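Local coordinates for protein 1H-3-hydroxy-4-oxoquinoline 2,4-dioxygenase (PDB 3IBT) that cleaves the ring of 3-hydroxy-1H-quinolin-4-one with molecular oxygen, giving N-formylanthranilate and carbon monoxide without any cofactor, at residues Trp178-Ala181 / Cys182-Ile185; Trp130-Leu133 / Ala134-Gln137; Pro139-Tyr142 / Val143-Arg146. One frame throughout, in Å; residues are numbered along the deposited sequence.

Contact 1: Trp178-Ala181 / Cys182-Ile185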
loop_
_atom_site.group_PDB
_atom_site.type_symbol
_atom_site.label_atom_id
_atom_site.label_comp_id
_atom_site.label_asym_id
_atom_site.label_seq_id
_atom_site.Cartn_x
_atom_site.Cartn_y
_atom_site.Cartn_z
ATOM N N TRP A 178 -4.696 12.026 -8.790
ATOM C CA TRP A 178 -4.502 10.906 -9.688
ATOM C C TRP A 178 -3.151 11.041 -10.442
ATOM O O TRP A 178 -2.424 10.054 -10.707
ATOM C CB TRP A 178 -5.684 10.747 -10.670
ATOM C CG TRP A 178 -5.472 9.507 -11.494
ATOM C CD1 TRP A 178 -5.081 9.451 -12.789
ATOM C CD2 TRP A 178 -5.540 8.143 -11.036
ATOM N NE1 TRP A 178 -4.941 8.140 -13.187
ATOM C CE2 TRP A 178 -5.210 7.319 -12.126
ATOM C CE3 TRP A 178 -5.867 7.543 -9.818
ATOM C CZ2 TRP A 178 -5.189 5.915 -12.036
ATOM C CZ3 TRP A 178 -5.831 6.148 -9.722
ATOM C CH2 TRP A 178 -5.502 5.357 -10.824
ATOM N N GLN A 179 -2.828 12.289 -10.760
ATOM C CA GLN A 179 -1.673 12.615 -11.558
ATOM C C GLN A 179 -0.424 12.565 -10.725
ATOM O O GLN A 179 0.534 11.918 -11.116
ATOM C CB GLN A 179 -1.846 13.985 -12.186
ATOM C CG GLN A 179 -2.893 13.996 -13.293
ATOM C CD GLN A 179 -3.285 15.405 -13.722
ATOM O OE1 GLN A 179 -2.632 16.391 -13.360
ATOM N NE2 GLN A 179 -4.355 15.504 -14.510
ATOM N N ARG A 180 -0.425 13.234 -9.572
ATOM C CA ARG A 180 0.736 13.153 -8.690
ATOM C C ARG A 180 1.140 11.675 -8.518
ATOM O O ARG A 180 2.326 11.324 -8.569
ATOM C CB ARG A 180 0.487 13.842 -7.337
ATOM C CG ARG A 180 1.637 13.594 -6.336
ATOM C CD ARG A 180 2.147 14.812 -5.583
ATOM N NE ARG A 180 1.142 15.315 -4.651
ATOM C CZ ARG A 180 0.306 16.313 -4.918
ATOM N NH1 ARG A 180 -0.589 16.681 -4.011
ATOM N NH2 ARG A 180 0.360 16.937 -6.089
ATOM N N ALA A 181 0.123 10.833 -8.360
ATOM C CA ALA A 181 0.291 9.436 -8.097
ATOM C C ALA A 181 1.099 8.798 -9.219
ATOM O O ALA A 181 2.022 7.999 -8.994
ATOM C CB ALA A 181 -1.060 8.790 -7.988
ATOM N N CYS A 182 0.762 9.194 -10.435
ATOM C CA CYS A 182 1.418 8.626 -11.586
ATOM C C CYS A 182 2.837 9.124 -11.736
ATOM O O CYS A 182 3.749 8.323 -11.950
ATOM C CB CYS A 182 0.564 8.791 -12.833
ATOM S SG CYS A 182 -0.965 7.843 -12.558
ATOM N N ARG A 183 3.042 10.416 -11.538
ATOM C CA ARG A 183 4.384 10.950 -11.575
ATOM C C ARG A 183 5.216 10.206 -10.558
ATOM O O ARG A 183 6.374 9.831 -10.804
ATOM C CB ARG A 183 4.396 12.400 -11.154
ATOM C CG ARG A 183 3.783 13.401 -12.067
ATOM C CD ARG A 183 4.326 14.717 -11.604
ATOM N NE ARG A 183 4.714 14.613 -10.182
ATOM C CZ ARG A 183 4.122 15.301 -9.196
ATOM N NH1 ARG A 183 3.103 16.169 -9.460
ATOM N NH2 ARG A 183 4.560 15.133 -7.941
ATOM N N GLU A 184 4.623 9.994 -9.398
ATOM C CA GLU A 184 5.399 9.453 -8.320
ATOM C C GLU A 184 5.720 8.012 -8.477
ATOM O O GLU A 184 6.863 7.629 -8.257
ATOM C CB GLU A 184 4.741 9.716 -6.985
ATOM C CG GLU A 184 4.806 11.178 -6.667
ATOM C CD GLU A 184 6.211 11.710 -6.802
ATOM O OE1 GLU A 184 7.165 11.019 -6.365
ATOM O OE2 GLU A 184 6.356 12.817 -7.356
ATOM N N ILE A 185 4.721 7.221 -8.857
ATOM C CA ILE A 185 4.917 5.796 -9.045
ATOM C C ILE A 185 5.938 5.612 -10.163
ATOM O O ILE A 185 6.937 4.848 -10.030
ATOM C CB ILE A 185 3.587 5.084 -9.414
ATOM C CG1 ILE A 185 2.554 5.170 -8.273
ATOM C CG2 ILE A 185 3.852 3.609 -9.820
ATOM C CD1 ILE A 185 1.131 4.766 -8.664
#
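Cys182 places its sulfur over one face of the Trp178 indole, one turn further along helix 175-192. This helix belongs to the helical cap that the alpha/beta-hydrolase fold carries between strands 115-119 and 207-212. The contact is local, between side chains three or four residues apart. SG lies 4.4 Å from the centroid of the five-membered ring of Trp178 and 24° off its normal, a sulfur-aromatic contact. It is shifted toward the rim, where NE1 is the closest ring atom. Trp178 has CG anti to its backbone N (chi1 -175°), which lays the indole beside its own carbonyl and within range of Cys182. The indole also packs on Phe149 and Arg146 of helix 142-154, and comes about 4 Å from the side chain of Trp153, a probable substrate-binding residue.

Arg180 and Arg183 cross obliquely with their guanidinium planes 30° apart. Arg180 turns its aliphatic part to its neighbour: CD is 3.4 Å from Arg183 NH2. Arg180 CA lies over one face of the Arg183 guanidinium, displaced toward its rim. The two like charges are kept near each other, but each has an outside partner. Arg183 makes a salt bridge to Asp67, and Arg180 a cation-pi contact with Phe68. Glu184 runs alongside Arg180, CG to CG at 4.0 Å.

The backbone carries i to i+4 bonds. Arg183 N bonds Gln179 O at 3.0 Å, and Ile185 N bonds Ala181 O at 2.8 Å. Cys182 N makes weak bonds to Trp178 O and Gln179 O. Arg183 NH2 also forms a salt bridge with Glu184 OE2 at 3.0 Å, in the guanidinium plane and on the anti lone pair, the one turned away from OE1.

Contact 2: Trp130-Leu133 / Ala134-Gln137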
loop_
_atom_site.group_PDB
_atom_site.type_symbol
_atom_site.label_atom_id
_atom_site.label_comp_id
_atom_site.label_asym_id
_atom_site.label_seq_id
_atom_site.Cartn_x
_atom_site.Cartn_y
_atom_site.Cartn_z
ATOM N N TRP A 130 3.699 0.988 -17.938
ATOM C CA TRP A 130 4.320 2.241 -18.303
ATOM C C TRP A 130 3.404 3.138 -19.099
ATOM O O TRP A 130 3.469 4.350 -18.972
ATOM C CB TRP A 130 5.524 1.965 -19.171
ATOM C CG TRP A 130 6.593 1.338 -18.433
ATOM C CD1 TRP A 130 7.056 0.071 -18.564
ATOM C CD2 TRP A 130 7.356 1.946 -17.420
ATOM N NE1 TRP A 130 8.085 -0.146 -17.691
ATOM C CE2 TRP A 130 8.287 0.996 -16.975
ATOM C CE3 TRP A 130 7.355 3.219 -16.849
ATOM C CZ2 TRP A 130 9.207 1.274 -15.988
ATOM C CZ3 TRP A 130 8.262 3.491 -15.865
ATOM C CH2 TRP A 130 9.185 2.531 -15.445
ATOM N N GLN A 131 2.581 2.542 -19.951
ATOM C CA GLN A 131 1.633 3.332 -20.703
ATOM C C GLN A 131 0.599 3.977 -19.808
ATOM O O GLN A 131 0.341 5.166 -19.906
ATOM C CB GLN A 131 0.936 2.500 -21.766
ATOM C CG GLN A 131 0.266 3.360 -22.843
ATOM C CD GLN A 131 -0.133 2.559 -24.058
ATOM O OE1 GLN A 131 -0.536 1.390 -23.939
ATOM N NE2 GLN A 131 -0.015 3.170 -25.245
ATOM N N GLN A 132 0.008 3.176 -18.935
ATOM C CA GLN A 132 -1.084 3.630 -18.087
ATOM C C GLN A 132 -0.601 4.696 -17.122
ATOM O O GLN A 132 -1.374 5.572 -16.708
ATOM C CB GLN A 132 -1.678 2.476 -17.300
ATOM C CG GLN A 132 -1.966 1.214 -18.093
ATOM C CD GLN A 132 -2.645 0.174 -17.219
ATOM O OE1 GLN A 132 -2.010 -0.769 -16.745
ATOM N NE2 GLN A 132 -3.935 0.377 -16.953
ATOM N N LEU A 133 0.680 4.626 -16.772
ATOM C CA LEU A 133 1.271 5.689 -16.000
ATOM C C LEU A 133 1.349 6.984 -16.819
ATOM O O LEU A 133 1.228 8.107 -16.277
ATOM C CB LEU A 133 2.621 5.274 -15.461
ATOM C CG LEU A 133 2.505 4.153 -14.437
ATOM C CD1 LEU A 133 3.892 3.776 -14.031
ATOM C CD2 LEU A 133 1.676 4.538 -13.210
ATOM N N ALA A 134 1.511 6.855 -18.129
ATOM C CA ALA A 134 1.505 8.046 -18.976
ATOM C C ALA A 134 0.070 8.517 -19.217
ATOM O O ALA A 134 -0.235 9.677 -18.981
ATOM C CB ALA A 134 2.230 7.786 -20.270
ATOM N N GLU A 135 -0.819 7.626 -19.662
ATOM C CA GLU A 135 -2.237 7.983 -19.823
ATOM C C GLU A 135 -2.672 8.744 -18.585
ATOM O O GLU A 135 -3.169 9.866 -18.669
ATOM C CB GLU A 135 -3.096 6.733 -19.997
ATOM C CG GLU A 135 -3.373 6.366 -21.445
ATOM C CD GLU A 135 -3.298 4.848 -21.699
ATOM O OE1 GLU A 135 -3.651 4.049 -20.792
ATOM O OE2 GLU A 135 -2.869 4.446 -22.810
ATOM N N GLY A 136 -2.419 8.122 -17.441
ATOM C CA GLY A 136 -2.624 8.727 -16.151
ATOM C C GLY A 136 -2.302 10.197 -15.911
ATOM O O GLY A 136 -2.978 10.824 -15.097
ATOM N N GLN A 137 -1.291 10.770 -16.573
ATOM C CA GLN A 137 -0.858 12.130 -16.202
ATOM C C GLN A 137 -1.354 13.204 -17.156
ATOM O O GLN A 137 -1.065 14.398 -16.978
ATOM C CB GLN A 137 0.657 12.237 -16.073
ATOM C CG GLN A 137 1.260 11.361 -15.001
ATOM C CD GLN A 137 2.784 11.351 -15.045
ATOM O OE1 GLN A 137 3.406 12.412 -15.001
ATOM N NE2 GLN A 137 3.388 10.155 -15.154
#
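The Gln137 side-chain amide reaches back to the Leu133 carbonyl at the C-terminal end of helix 127-135. This helix is the first of the cap helices that follow strand 115-119 in the alpha/beta-hydrolase fold. The contact is local and spans about two turns.

Backbone hydrogen bonds come first. Glu135 N bonds Gln131 O at 2.7 Å, close to straight. Gly136 N continues the pattern to Gln132 O at 2.9 Å. Ala134 N bonds Trp130 O less directly, at 3.3 Å. Further on, Gln137 N turns to Ala134 O, a shorter step of three residues.

Packing is mainly between Gln131 and Glu135. The Glu135 carboxylate folds back over the stem of Gln131, with OE2 3.3 Å from Gln131 CG. The amide and carboxylate planes are 32° apart. Gln131 is exposed, while Glu135 also touches Ser148 of helix 142-154. Leu133, which is buried, packs on Phe149 of helix 142-154 and on Ile185 of helix 175-192. Trp130, partly exposed, packs on Glu186 and Tyr189 of helix 175-192.

One side-chain to backbone bond remains. Gln137 has CG anti to its carbonyl carbon (chi1 -62°) and is extended beyond it, which carries the amide back along the helix. The same nitrogen, NE2, also bonds Glu186 OE1, so it ties helix 127-135 to helix 175-192. NE2 meets Leu133 O at 3.2 Å from above the carbonyl plane, 48° out of it.

Contact 3: Pro139-Tyr142 / Val143-Arg146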
loop_
_atom_site.group_PDB
_atom_site.type_symbol
_atom_site.label_atom_id
_atom_site.label_comp_id
_atom_site.label_asym_id
_atom_site.label_seq_id
_atom_site.Cartn_x
_atom_site.Cartn_y
_atom_site.Cartn_z
ATOM N N PRO A 139 -3.303 15.914 -18.672
ATOM C CA PRO A 139 -4.102 16.976 -18.035
ATOM C C PRO A 139 -5.580 17.047 -18.425
ATOM O O PRO A 139 -6.439 17.559 -17.630
ATOM C CB PRO A 139 -3.393 18.274 -18.458
ATOM C CG PRO A 139 -2.413 17.883 -19.478
ATOM C CD PRO A 139 -2.073 16.461 -19.272
ATOM N N THR A 140 -5.881 16.534 -19.625
ATOM C CA THR A 140 -7.223 16.670 -20.157
ATOM C C THR A 140 -7.974 15.353 -20.131
ATOM O O THR A 140 -9.201 15.345 -20.197
ATOM C CB THR A 140 -7.185 17.197 -21.603
ATOM O OG1 THR A 140 -5.829 17.693 -21.892
ATOM C CG2 THR A 140 -8.268 18.358 -21.843
ATOM N N GLU A 141 -7.243 14.243 -20.041
ATOM C CA GLU A 141 -7.858 12.916 -20.142
ATOM C C GLU A 141 -7.289 11.905 -19.161
ATOM O O GLU A 141 -7.275 10.687 -19.415
ATOM C CB GLU A 141 -7.757 12.380 -21.566
ATOM C CG GLU A 141 -8.813 12.951 -22.516
ATOM C CD GLU A 141 -9.228 11.957 -23.593
ATOM O OE1 GLU A 141 -9.102 10.717 -23.338
ATOM O OE2 GLU A 141 -9.683 12.422 -24.681
ATOM N N TYR A 142 -6.845 12.430 -18.024
ATOM C CA TYR A 142 -6.389 11.604 -16.919
ATOM C C TYR A 142 -7.408 10.538 -16.539
ATOM O O TYR A 142 -7.028 9.447 -16.191
ATOM C CB TYR A 142 -5.986 12.454 -15.703
ATOM C CG TYR A 142 -7.076 13.324 -15.094
ATOM C CD1 TYR A 142 -7.917 12.828 -14.081
ATOM C CD2 TYR A 142 -7.234 14.653 -15.493
ATOM C CE1 TYR A 142 -8.916 13.629 -13.499
ATOM C CE2 TYR A 142 -8.233 15.480 -14.917
ATOM C CZ TYR A 142 -9.069 14.961 -13.919
ATOM O OH TYR A 142 -10.050 15.768 -13.362
ATOM N N VAL A 143 -8.694 10.849 -16.633
ATOM C CA VAL A 143 -9.771 9.879 -16.406
ATOM C C VAL A 143 -9.644 8.583 -17.212
ATOM O O VAL A 143 -9.603 7.500 -16.626
ATOM C CB VAL A 143 -11.133 10.522 -16.648
ATOM C CG1 VAL A 143 -11.457 11.451 -15.498
ATOM C CG2 VAL A 143 -11.135 11.324 -17.978
ATOM N N ALA A 144 -9.540 8.683 -18.533
ATOM C CA ALA A 144 -9.351 7.509 -19.374
ATOM C C ALA A 144 -8.146 6.638 -18.926
ATOM O O ALA A 144 -8.132 5.411 -19.123
ATOM C CB ALA A 144 -9.209 7.925 -20.804
ATOM N N GLY A 145 -7.149 7.273 -18.308
ATOM C CA GLY A 145 -5.965 6.577 -17.776
ATOM C C GLY A 145 -6.261 5.991 -16.424
ATOM O O GLY A 145 -5.850 4.865 -16.123
ATOM N N ARG A 146 -6.970 6.759 -15.599
ATOM C CA ARG A 146 -7.551 6.209 -14.385
ATOM C C ARG A 146 -8.381 4.984 -14.744
ATOM O O ARG A 146 -8.225 3.950 -14.127
ATOM C CB ARG A 146 -8.440 7.230 -13.658
ATOM C CG ARG A 146 -9.799 6.629 -13.220
ATOM C CD ARG A 146 -10.795 7.662 -12.818
ATOM N NE ARG A 146 -10.231 8.456 -11.733
ATOM C CZ ARG A 146 -10.665 9.667 -11.385
ATOM N NH1 ARG A 146 -11.700 10.240 -12.016
ATOM N NH2 ARG A 146 -10.063 10.299 -10.387
#
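Tyr142 and Val143 touch side chain to side chain as the chain enters helix 142-154. The first kind of interaction is apolar. Tyr142 CE1 lies 3.9 Å from Val143 CG1, where a ring carbon meets one methyl branch and the side chains cross at an angle. The ring also stands close to the backbone of the next residue, with CD1 3.3 Å from Val143 N. That nitrogen approaches obliquely. Tyr142 takes the crowded rotamer, with CG between its own backbone N and carbonyl carbon (chi1 61°). This torsion brings the ring near both Val143 N and Val143 CG1. At the edge of the ring, in its plane, Pro139 O is 3.7 Å from Tyr142 CD2.

The second kind is backbone hydrogen bonding. Arg146 N bonds Tyr142 O at 2.8 Å, nearly straight at 170°. Gly145 N reaches the same oxygen weakly, at 3.0 Å. Tyr142 O thus receives the N-H groups three and four residues on, as in the first turn of an alpha-helix. Helix 142-154 is the second cap helix of this alpha/beta-hydrolase fold. Just before it, His138 ND1 accepts the N-H of Thr140 and, weakly, that of Glu141.

Around these bonds the packing is light. Ala144 CB sits beside the Glu141 carboxylate, 3.8 Å from OE1. Tyr142 also packs on Gln179 of helix 175-192. With an alanine in place of Tyr142 the ring is gone, and Val143 CG1 and the Gln179 side chain are likely to lose their packing partner. Arg146 CB lies 3.7 Å from Tyr142 O, the oxygen its own N-H bonds.

All three contacts lie in the helical cap, in the order contact 2, contact 3, contact 1 along the chain. Contact 2 is on helix 127-135. Contact 3 leads into the next helix, 142-154, and its centre is about 9 Å from that of contact 2. Contact 1 is on helix 175-192, with its centre about 9 Å from that of contact 2 and about 12 Å from that of contact 3. Each pair touches by packing. Cys182 CB is 3.4 Å from Gln137 CG, Gln179 NE2 is 3.8 Å from Pro139 CA, and Glu135 CB is 3.6 Å from Gly145 CA. The three helices therefore pack as one unit, beside residues that probably bind the substrate.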